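Local structure of uncharacterized protein (4DQA) at residues Pro7-Phe18 / Leu31-Val45. The protein is of unknown function but, with a concanavalin A-like lectin/glucanase domain following an E-set-like N-terminal domain, probably binds carbohydrate. Sequence-based numbering, arbitrary orientation.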
ATOM      1  N   PRO A   7      12.744  36.601  28.868  1.00 47.48           N
ATOM      2  CA  PRO A   7      13.154  35.551  27.919  1.00 41.67           C
ATOM      3  C   PRO A   7      12.310  34.304  28.015  1.00 36.66           C
ATOM      4  O   PRO A   7      11.732  34.027  29.068  1.00 31.60           O
ATOM      5  CB  PRO A   7      14.560  35.189  28.366  1.00 41.75           C
ATOM      6  CG  PRO A   7      14.538  35.436  29.876  1.00 47.23           C
ATOM      7  CD  PRO A   7      13.561  36.601  30.095  1.00 52.57           C
ATOM      8  N   LYS A   8      12.290  33.537  26.931  1.00 28.97           N
ATOM      9  CA  LYS A   8      11.403  32.386  26.809  1.00 25.01           C
ATOM     10  C   LYS A   8      12.168  31.151  26.375  1.00 25.78           C
ATOM     11  O   LYS A   8      13.212  31.237  25.729  1.00 27.15           O
ATOM     12  CB  LYS A   8      10.308  32.676  25.783  1.00 28.90           C
ATOM     13  CG  LYS A   8       9.324  33.763  26.239  1.00 34.94           C
ATOM     14  CD  LYS A   8       8.177  33.922  25.252  1.00 40.24           C
ATOM     15  CE  LYS A   8       7.088  34.858  25.792  1.00 48.03           C
ATOM     16  NZ  LYS A   8       7.609  36.227  26.083  1.00 55.30           N
ATOM     17  N   VAL A   9      11.612  29.993  26.706  1.00 22.81           N
ATOM     18  CA  VAL A   9      12.178  28.714  26.296  1.00 20.91           C
ATOM     19  C   VAL A   9      11.445  28.206  25.054  1.00 20.30           C
ATOM     20  O   VAL A   9      10.231  28.346  24.951  1.00 22.90           O
ATOM     21  CB  VAL A   9      12.061  27.706  27.456  1.00 22.71           C
ATOM     22  CG1 VAL A   9      12.362  26.291  26.998  1.00 22.29           C
ATOM     23  CG2 VAL A   9      13.004  28.122  28.585  1.00 23.01           C
ATOM     24  N   TYR A  10      12.200  27.658  24.108  1.00 20.72           N
ATOM     25  CA  TYR A  10      11.630  27.170  22.869  1.00 20.12           C
ATOM     26  C   TYR A  10      12.547  26.152  22.227  1.00 18.51           C
ATOM     27  O   TYR A  10      13.651  25.901  22.706  1.00 21.01           O
ATOM     28  CB  TYR A  10      11.359  28.341  21.908  1.00 23.55           C
ATOM     29  CG  TYR A  10      12.578  28.982  21.289  1.00 25.71           C
ATOM     30  CD1 TYR A  10      13.394  29.839  22.026  1.00 26.14           C
ATOM     31  CD2 TYR A  10      12.896  28.764  19.949  1.00 26.99           C
ATOM     32  CE1 TYR A  10      14.507  30.429  21.447  1.00 26.21           C
ATOM     33  CE2 TYR A  10      14.003  29.347  19.378  1.00 30.29           C
ATOM     34  CZ  TYR A  10      14.795  30.187  20.124  1.00 29.53           C
ATOM     35  OH  TYR A  10      15.894  30.770  19.547  1.00 35.53           O
ATOM     36  N   PHE A  11      12.080  25.562  21.133  1.00 19.57           N
ATOM     37  CA  PHE A  11      12.898  24.670  20.328  1.00 21.79           C
ATOM     38  C   PHE A  11      13.458  25.357  19.077  1.00 24.20           C
ATOM     39  O   PHE A  11      12.708  25.935  18.312  1.00 27.41           O
ATOM     40  CB  PHE A  11      12.062  23.469  19.904  1.00 22.02           C
ATOM     41  CG  PHE A  11      11.789  22.483  21.013  1.00 18.21           C
ATOM     42  CD1 PHE A  11      12.813  21.756  21.557  1.00 16.91           C
ATOM     43  CD2 PHE A  11      10.494  22.257  21.464  1.00 17.68           C
ATOM     44  CE1 PHE A  11      12.553  20.817  22.538  1.00 16.70           C
ATOM     45  CE2 PHE A  11      10.231  21.317  22.445  1.00 16.41           C
ATOM     46  CZ  PHE A  11      11.279  20.590  22.964  1.00 16.62           C
ATOM     47  N   GLU A  12      14.770  25.272  18.887  1.00 28.54           N
ATOM     48  CA  GLU A  12      15.481  26.005  17.822  1.00 33.31           C
ATOM     49  C   GLU A  12      15.164  25.425  16.469  1.00 37.08           C
ATOM     50  O   GLU A  12      14.974  26.155  15.494  1.00 45.11           O
ATOM     51  CB  GLU A  12      16.986  25.915  18.063  1.00 32.46           C
ATOM     52  CG  GLU A  12      17.852  26.682  17.092  1.00 36.41           C
ATOM     53  CD  GLU A  12      19.290  26.674  17.543  1.00 43.28           C
ATOM     54  OE1 GLU A  12      19.983  25.653  17.335  1.00 54.42           O
ATOM     55  OE2 GLU A  12      19.720  27.677  18.134  1.00 43.04           O
ATOM     56  N   SER A  13      15.130  24.099  16.404  1.00 36.54           N
ATOM     57  CA  SER A  13      14.775  23.401  15.172  1.00 47.90           C
ATOM     58  C   SER A  13      13.455  22.700  15.403  1.00 49.05           C
ATOM     59  O   SER A  13      13.306  21.918  16.346  1.00 41.45           O
ATOM     60  CB  SER A  13      15.853  22.390  14.761  1.00 49.49           C
ATOM     61  N   LYS A  14      12.500  22.997  14.532  1.00 53.42           N
ATOM     62  CA  LYS A  14      11.142  22.506  14.676  1.00 44.02           C
ATOM     63  C   LYS A  14      11.034  21.013  14.364  1.00 43.20           C
ATOM     64  O   LYS A  14      10.280  20.331  15.029  1.00 24.72           O
ATOM     65  CB  LYS A  14      10.211  23.291  13.746  1.00 46.83           C
ATOM     66  CG  LYS A  14       8.738  22.916  13.874  1.00 47.51           C
ATOM     67  CD  LYS A  14       7.909  23.517  12.733  1.00 43.99           C
ATOM     68  CE  LYS A  14       6.407  23.187  12.858  1.00 48.31           C
ATOM     69  NZ  LYS A  14       5.557  23.757  11.737  1.00 50.77           N
ATOM     70  N   GLU A  15      11.800  20.520  13.382  1.00 42.45           N
ATOM     71  CA  GLU A  15      11.571  19.193  12.792  1.00 37.55           C
ATOM     72  C   GLU A  15      12.840  18.374  12.533  1.00 37.79           C
ATOM     73  O   GLU A  15      13.852  18.904  12.073  1.00 46.00           O
ATOM     74  CB  GLU A  15      10.836  19.339  11.450  1.00 32.93           C
ATOM     75  CG  GLU A  15       9.581  20.176  11.503  1.00 34.02           C
ATOM     76  CD  GLU A  15       8.781  20.101  10.218  1.00 42.81           C
ATOM     77  OE1 GLU A  15       9.337  19.704   9.167  1.00 51.56           O
ATOM     78  OE2 GLU A  15       7.586  20.441  10.269  1.00 38.34           O
ATOM     79  N   TYR A  16      12.749  17.072  12.802  1.00 29.90           N
ATOM     80  CA  TYR A  16      13.827  16.112  12.516  1.00 28.26           C
ATOM     81  C   TYR A  16      13.274  14.851  11.861  1.00 32.40           C
ATOM     82  O   TYR A  16      12.184  14.411  12.195  1.00 28.48           O
ATOM     83  CB  TYR A  16      14.542  15.719  13.811  1.00 31.68           C
ATOM     84  CG  TYR A  16      15.389  16.826  14.366  1.00 41.08           C
ATOM     85  CD1 TYR A  16      14.858  17.755  15.249  1.00 39.50           C
ATOM     86  CD2 TYR A  16      16.722  16.965  13.985  1.00 45.69           C
ATOM     87  CE1 TYR A  16      15.637  18.789  15.760  1.00 47.54           C
ATOM     88  CE2 TYR A  16      17.509  17.994  14.484  1.00 51.57           C
ATOM     89  CZ  TYR A  16      16.961  18.902  15.368  1.00 50.68           C
ATOM     90  OH  TYR A  16      17.748  19.923  15.859  1.00 57.32           O
ATOM     91  N   ASN A  17      14.029  14.275  10.937  1.00 26.91           N
ATOM     92  CA  ASN A  17      13.601  13.094  10.192  1.00 32.52           C
ATOM     93  C   ASN A  17      14.534  11.918  10.409  1.00 33.79           C
ATOM     94  O   ASN A  17      15.750  12.055  10.295  1.00 42.03           O
ATOM     95  CB  ASN A  17      13.526  13.403   8.696  1.00 37.95           C
ATOM     96  CG  ASN A  17      12.478  14.449   8.378  1.00 45.80           C
ATOM     97  OD1 ASN A  17      11.316  14.126   8.138  1.00 50.73           O
ATOM     98  ND2 ASN A  17      12.883  15.713   8.383  1.00 50.56           N
ATOM     99  N   PHE A  18      13.951  10.761  10.711  1.00 28.20           N
ATOM    100  CA  PHE A  18      14.699   9.534  10.959  1.00 31.23           C
ATOM    101  C   PHE A  18      14.114   8.420  10.114  1.00 31.88           C
ATOM    102  O   PHE A  18      12.931   8.432   9.791  1.00 31.36           O
ATOM    103  CB  PHE A  18      14.632   9.128  12.430  1.00 34.98           C
ATOM    104  CG  PHE A  18      15.185  10.150  13.371  1.00 39.12           C
ATOM    105  CD1 PHE A  18      16.540  10.432  13.396  1.00 44.66           C
ATOM    106  CD2 PHE A  18      14.351  10.820  14.250  1.00 39.53           C
ATOM    107  CE1 PHE A  18      17.046  11.376  14.279  1.00 46.55           C
ATOM    108  CE2 PHE A  18      14.857  11.753  15.132  1.00 41.55           C
ATOM    109  CZ  PHE A  18      16.200  12.035  15.143  1.00 38.95           C
ATOM    110  N   LEU A  31      17.305  15.462  22.790  1.00 17.92           N
ATOM    111  CA  LEU A  31      16.260  16.455  22.933  1.00 18.75           C
ATOM    112  C   LEU A  31      16.829  17.645  23.691  1.00 18.62           C
ATOM    113  O   LEU A  31      17.247  17.508  24.859  1.00 18.65           O
ATOM    114  CB  LEU A  31      15.077  15.865  23.685  1.00 17.97           C
ATOM    115  CG  LEU A  31      13.891  16.796  23.880  1.00 18.37           C
ATOM    116  CD1 LEU A  31      13.297  17.132  22.523  1.00 22.88           C
ATOM    117  CD2 LEU A  31      12.890  16.117  24.804  1.00 24.60           C
ATOM    118  N   VAL A  32      16.830  18.806  23.034  1.00 19.06           N
ATOM    119  CA  VAL A  32      17.382  20.040  23.576  1.00 18.99           C
ATOM    120  C   VAL A  32      16.470  21.225  23.264  1.00 19.81           C
ATOM    121  O   VAL A  32      16.048  21.415  22.118  1.00 21.25           O
ATOM    122  CB  VAL A  32      18.777  20.314  22.976  1.00 24.36           C
ATOM    123  CG1 VAL A  32      19.344  21.617  23.477  1.00 25.16           C
ATOM    124  CG2 VAL A  32      19.728  19.180  23.321  1.00 29.59           C
ATOM    125  N   SER A  33      16.157  22.003  24.288  1.00 17.90           N
ATOM    126  CA  SER A  33      15.474  23.266  24.129  1.00 17.38           C
ATOM    127  C   SER A  33      16.445  24.392  24.418  1.00 19.58           C
ATOM    128  O   SER A  33      17.572  24.142  24.845  1.00 21.15           O
ATOM    129  CB  SER A  33      14.278  23.334  25.082  1.00 16.84           C
ATOM    130  OG  SER A  33      14.672  23.198  26.436  1.00 17.60           O
ATOM    131  N   ARG A  34      16.029  25.629  24.160  1.00 20.47           N
ATOM    132  CA  ARG A  34      16.901  26.785  24.406  1.00 23.17           C
ATOM    133  C   ARG A  34      16.143  28.026  24.870  1.00 20.70           C
ATOM    134  O   ARG A  34      14.920  28.091  24.822  1.00 21.64           O
ATOM    135  CB  ARG A  34      17.702  27.150  23.157  1.00 23.60           C
ATOM    136  CG  ARG A  34      16.862  27.518  21.946  1.00 24.23           C
ATOM    137  CD  ARG A  34      17.713  28.231  20.914  1.00 27.44           C
ATOM    138  NE  ARG A  34      18.092  29.558  21.375  1.00 32.14           N
ATOM    139  CZ  ARG A  34      18.847  30.411  20.689  1.00 34.61           C
ATOM    140  NH1 ARG A  34      19.339  30.067  19.501  1.00 33.00           N
ATOM    141  NH2 ARG A  34      19.116  31.604  21.198  1.00 35.47           N
ATOM    142  N   LEU A  35      16.920  29.014  25.310  1.00 25.08           N
ATOM    143  CA  LEU A  35      16.407  30.329  25.656  1.00 26.85           C
ATOM    144  C   LEU A  35      16.500  31.296  24.481  1.00 25.52           C
ATOM    145  O   LEU A  35      17.377  31.177  23.615  1.00 28.20           O
ATOM    146  CB  LEU A  35      17.231  30.918  26.802  1.00 26.23           C
ATOM    147  CG  LEU A  35      16.962  30.388  28.203  1.00 29.91           C
ATOM    148  CD1 LEU A  35      18.017  30.921  29.173  1.00 30.68           C
ATOM    149  CD2 LEU A  35      15.583  30.795  28.637  1.00 34.00           C
ATOM    150  N   SER A  36      15.611  32.279  24.473  1.00 26.44           N
ATOM    151  CA  SER A  36      15.637  33.303  23.430  1.00 27.56           C
ATOM    152  C   SER A  36      16.872  34.191  23.615  1.00 34.55           C
ATOM    153  O   SER A  36      17.494  34.634  22.641  1.00 37.51           O
ATOM    154  CB  SER A  36      14.351  34.120  23.486  1.00 33.54           C
ATOM    155  OG  SER A  36      14.122  34.577  24.806  1.00 36.58           O
ATOM    156  N   SER A  37      17.226  34.426  24.873  1.00 32.44           N
ATOM    157  CA  SER A  37      18.453  35.140  25.232  1.00 38.12           C
ATOM    158  C   SER A  37      18.909  34.655  26.600  1.00 39.91           C
ATOM    159  O   SER A  37      18.095  34.178  27.388  1.00 35.64           O
ATOM    160  CB  SER A  37      18.205  36.647  25.273  1.00 45.27           C
ATOM    161  OG  SER A  37      17.174  36.968  26.196  1.00 47.15           O
ATOM    162  N   ALA A  38      20.202  34.774  26.886  1.00 35.36           N
ATOM    163  CA  ALA A  38      20.747  34.255  28.136  1.00 38.15           C
ATOM    164  C   ALA A  38      20.287  35.092  29.321  1.00 41.42           C
ATOM    165  O   ALA A  38      19.886  36.253  29.172  1.00 41.96           O
ATOM    166  CB  ALA A  38      22.261  34.202  28.080  1.00 40.86           C
ATOM    167  N   THR A  39      20.347  34.490  30.504  1.00 38.64           N
ATOM    168  CA  THR A  39      19.909  35.159  31.715  1.00 42.27           C
ATOM    169  C   THR A  39      20.867  34.811  32.859  1.00 42.19           C
ATOM    170  O   THR A  39      21.773  33.990  32.693  1.00 44.94           O
ATOM    171  CB  THR A  39      18.443  34.788  32.043  1.00 44.86           C
ATOM    172  OG1 THR A  39      17.939  35.646  33.075  1.00 51.51           O
ATOM    173  CG2 THR A  39      18.331  33.336  32.475  1.00 42.82           C
ATOM    174  N   SER A  40      20.658  35.428  34.018  1.00 46.28           N
ATOM    175  CA  SER A  40      21.637  35.392  35.101  1.00 49.80           C
ATOM    176  C   SER A  40      21.414  34.262  36.106  1.00 46.76           C
ATOM    177  O   SER A  40      22.198  34.085  37.039  1.00 51.47           O
ATOM    178  CB  SER A  40      21.645  36.742  35.836  1.00 51.12           C
ATOM    179  OG  SER A  40      20.321  37.174  36.110  1.00 52.75           O
ATOM    180  N   SER A  41      20.339  33.507  35.930  1.00 37.87           N
ATOM    181  CA  SER A  41      20.065  32.380  36.811  1.00 36.53           C
ATOM    182  C   SER A  41      19.745  31.138  35.996  1.00 34.55           C
ATOM    183  O   SER A  41      19.431  31.222  34.819  1.00 32.88           O
ATOM    184  CB  SER A  41      18.917  32.711  37.759  1.00 47.30           C
ATOM    185  OG  SER A  41      17.775  33.113  37.029  1.00 58.06           O
ATOM    186  N   GLN A  42      19.867  29.982  36.626  1.00 32.05           N
ATOM    187  CA  GLN A  42      19.513  28.732  35.990  1.00 30.75           C
ATOM    188  C   GLN A  42      18.035  28.754  35.640  1.00 26.48           C
ATOM    189  O   GLN A  42      17.203  29.177  36.438  1.00 29.45           O
ATOM    190  CB  GLN A  42      19.820  27.579  36.936  1.00 32.30           C
ATOM    191  CG  GLN A  42      19.397  26.205  36.431  1.00 32.53           C
ATOM    192  CD  GLN A  42      19.891  25.101  37.349  1.00 36.15           C
ATOM    193  OE1 GLN A  42      21.083  25.024  37.651  1.00 41.04           O
ATOM    194  NE2 GLN A  42      18.982  24.262  37.819  1.00 27.44           N
ATOM    195  N   VAL A  43      17.718  28.289  34.435  1.00 23.37           N
ATOM    196  CA  VAL A  43      16.346  28.144  33.993  1.00 22.84           C
ATOM    197  C   VAL A  43      16.028  26.655  33.908  1.00 21.20           C
ATOM    198  O   VAL A  43      16.716  25.891  33.214  1.00 21.65           O
ATOM    199  CB  VAL A  43      16.137  28.791  32.618  1.00 24.02           C
ATOM    200  CG1 VAL A  43      14.817  28.372  31.986  1.00 21.21           C
ATOM    201  CG2 VAL A  43      16.213  30.314  32.760  1.00 28.30           C
ATOM    202  N   ASP A  44      14.999  26.238  34.633  1.00 17.92           N
ATOM    203  CA  ASP A  44      14.629  24.842  34.677  1.00 19.33           C
ATOM    204  C   ASP A  44      13.568  24.522  33.643  1.00 18.41           C
ATOM    205  O   ASP A  44      12.661  25.317  33.394  1.00 20.35           O
ATOM    206  CB  ASP A  44      14.127  24.480  36.061  1.00 18.02           C
ATOM    207  CG  ASP A  44      15.205  24.645  37.111  1.00 22.62           C
ATOM    208  OD1 ASP A  44      16.307  24.086  36.885  1.00 26.01           O
ATOM    209  OD2 ASP A  44      14.964  25.339  38.131  1.00 26.84           O
ATOM    210  N   VAL A  45      13.708  23.364  33.012  1.00 16.73           N
ATOM    211  CA  VAL A  45      12.752  22.945  31.984  1.00 17.00           C
ATOM    212  C   VAL A  45      12.334  21.509  32.190  1.00 14.83           C
ATOM    213  O   VAL A  45      12.940  20.754  32.965  1.00 16.24           O
ATOM    214  CB  VAL A  45      13.317  23.123  30.550  1.00 17.45           C
ATOM    215  CG1 VAL A  45      13.694  24.578  30.271  1.00 17.92           C
ATOM    216  CG2 VAL A  45      14.505  22.181  30.296  1.00 20.33           C
TER
HETATM  217  O   HOH W   1      16.236  34.063  19.713  1.00 54.41           O
HETATM  218  O   HOH W   2      16.647  23.743  20.495  1.00 34.24           O
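P7 rests its CB and CA against the hydroxyl of S36, and the next residue turns this meeting into a bond: K8 N donates to S36 OG (3.0 Å) at a nearly straight 168°. S36 OG sits between its own backbone N and carbonyl carbon (chi1 51°), which carries it to the K8 amide, while S36 N returns a more bent bond to K8 O. V9 and L35 form an antiparallel non-hydrogen-bonded pair on the buried face. V9 CG2 packs on L35 CD2 at 3.7 Å and also reaches V43 CG1, and its other methyl, CG1, meets V45 CG1, both partners lying on strand 43-49 of the other sheet of this E-set-like sandwich; V115 of strand 107-117 adjoins the same cluster. Y10 and R34 are the hydrogen-bonded pair, with Y10 N to R34 O and R34 N to Y10 O both 2.8 Å, and their side chains run side by side on the other face. R34 CG makes a CH-pi contact over the Y10 ring, 4.0 Å from its centroid. Y10 OH lies over the guanidinium face, 3.1 Å from R34 NE, at an angle too poor for a hydrogen bond. F11 turns its ring edge to V32 O, 3.3 Å from CD1, and its CE1 touches L31 CD1. At E12, R34 NH1 donates to OE2 (2.8 Å) within a salt bridge, nearly in the guanidinium plane, although the two flat groups stand 73° apart; Y89 OH also bonds OE2. A water accepts from E12 N and donates to V32 O, linking the two backbones beyond the Y10-R34 pair. R34, bent at chi3, also directs NE and NH2 side-on to L35 O, so carboxylate and carbonyl together probably fix its guanidinium, and the strand pair joins an apolar buried face to a polar outer one.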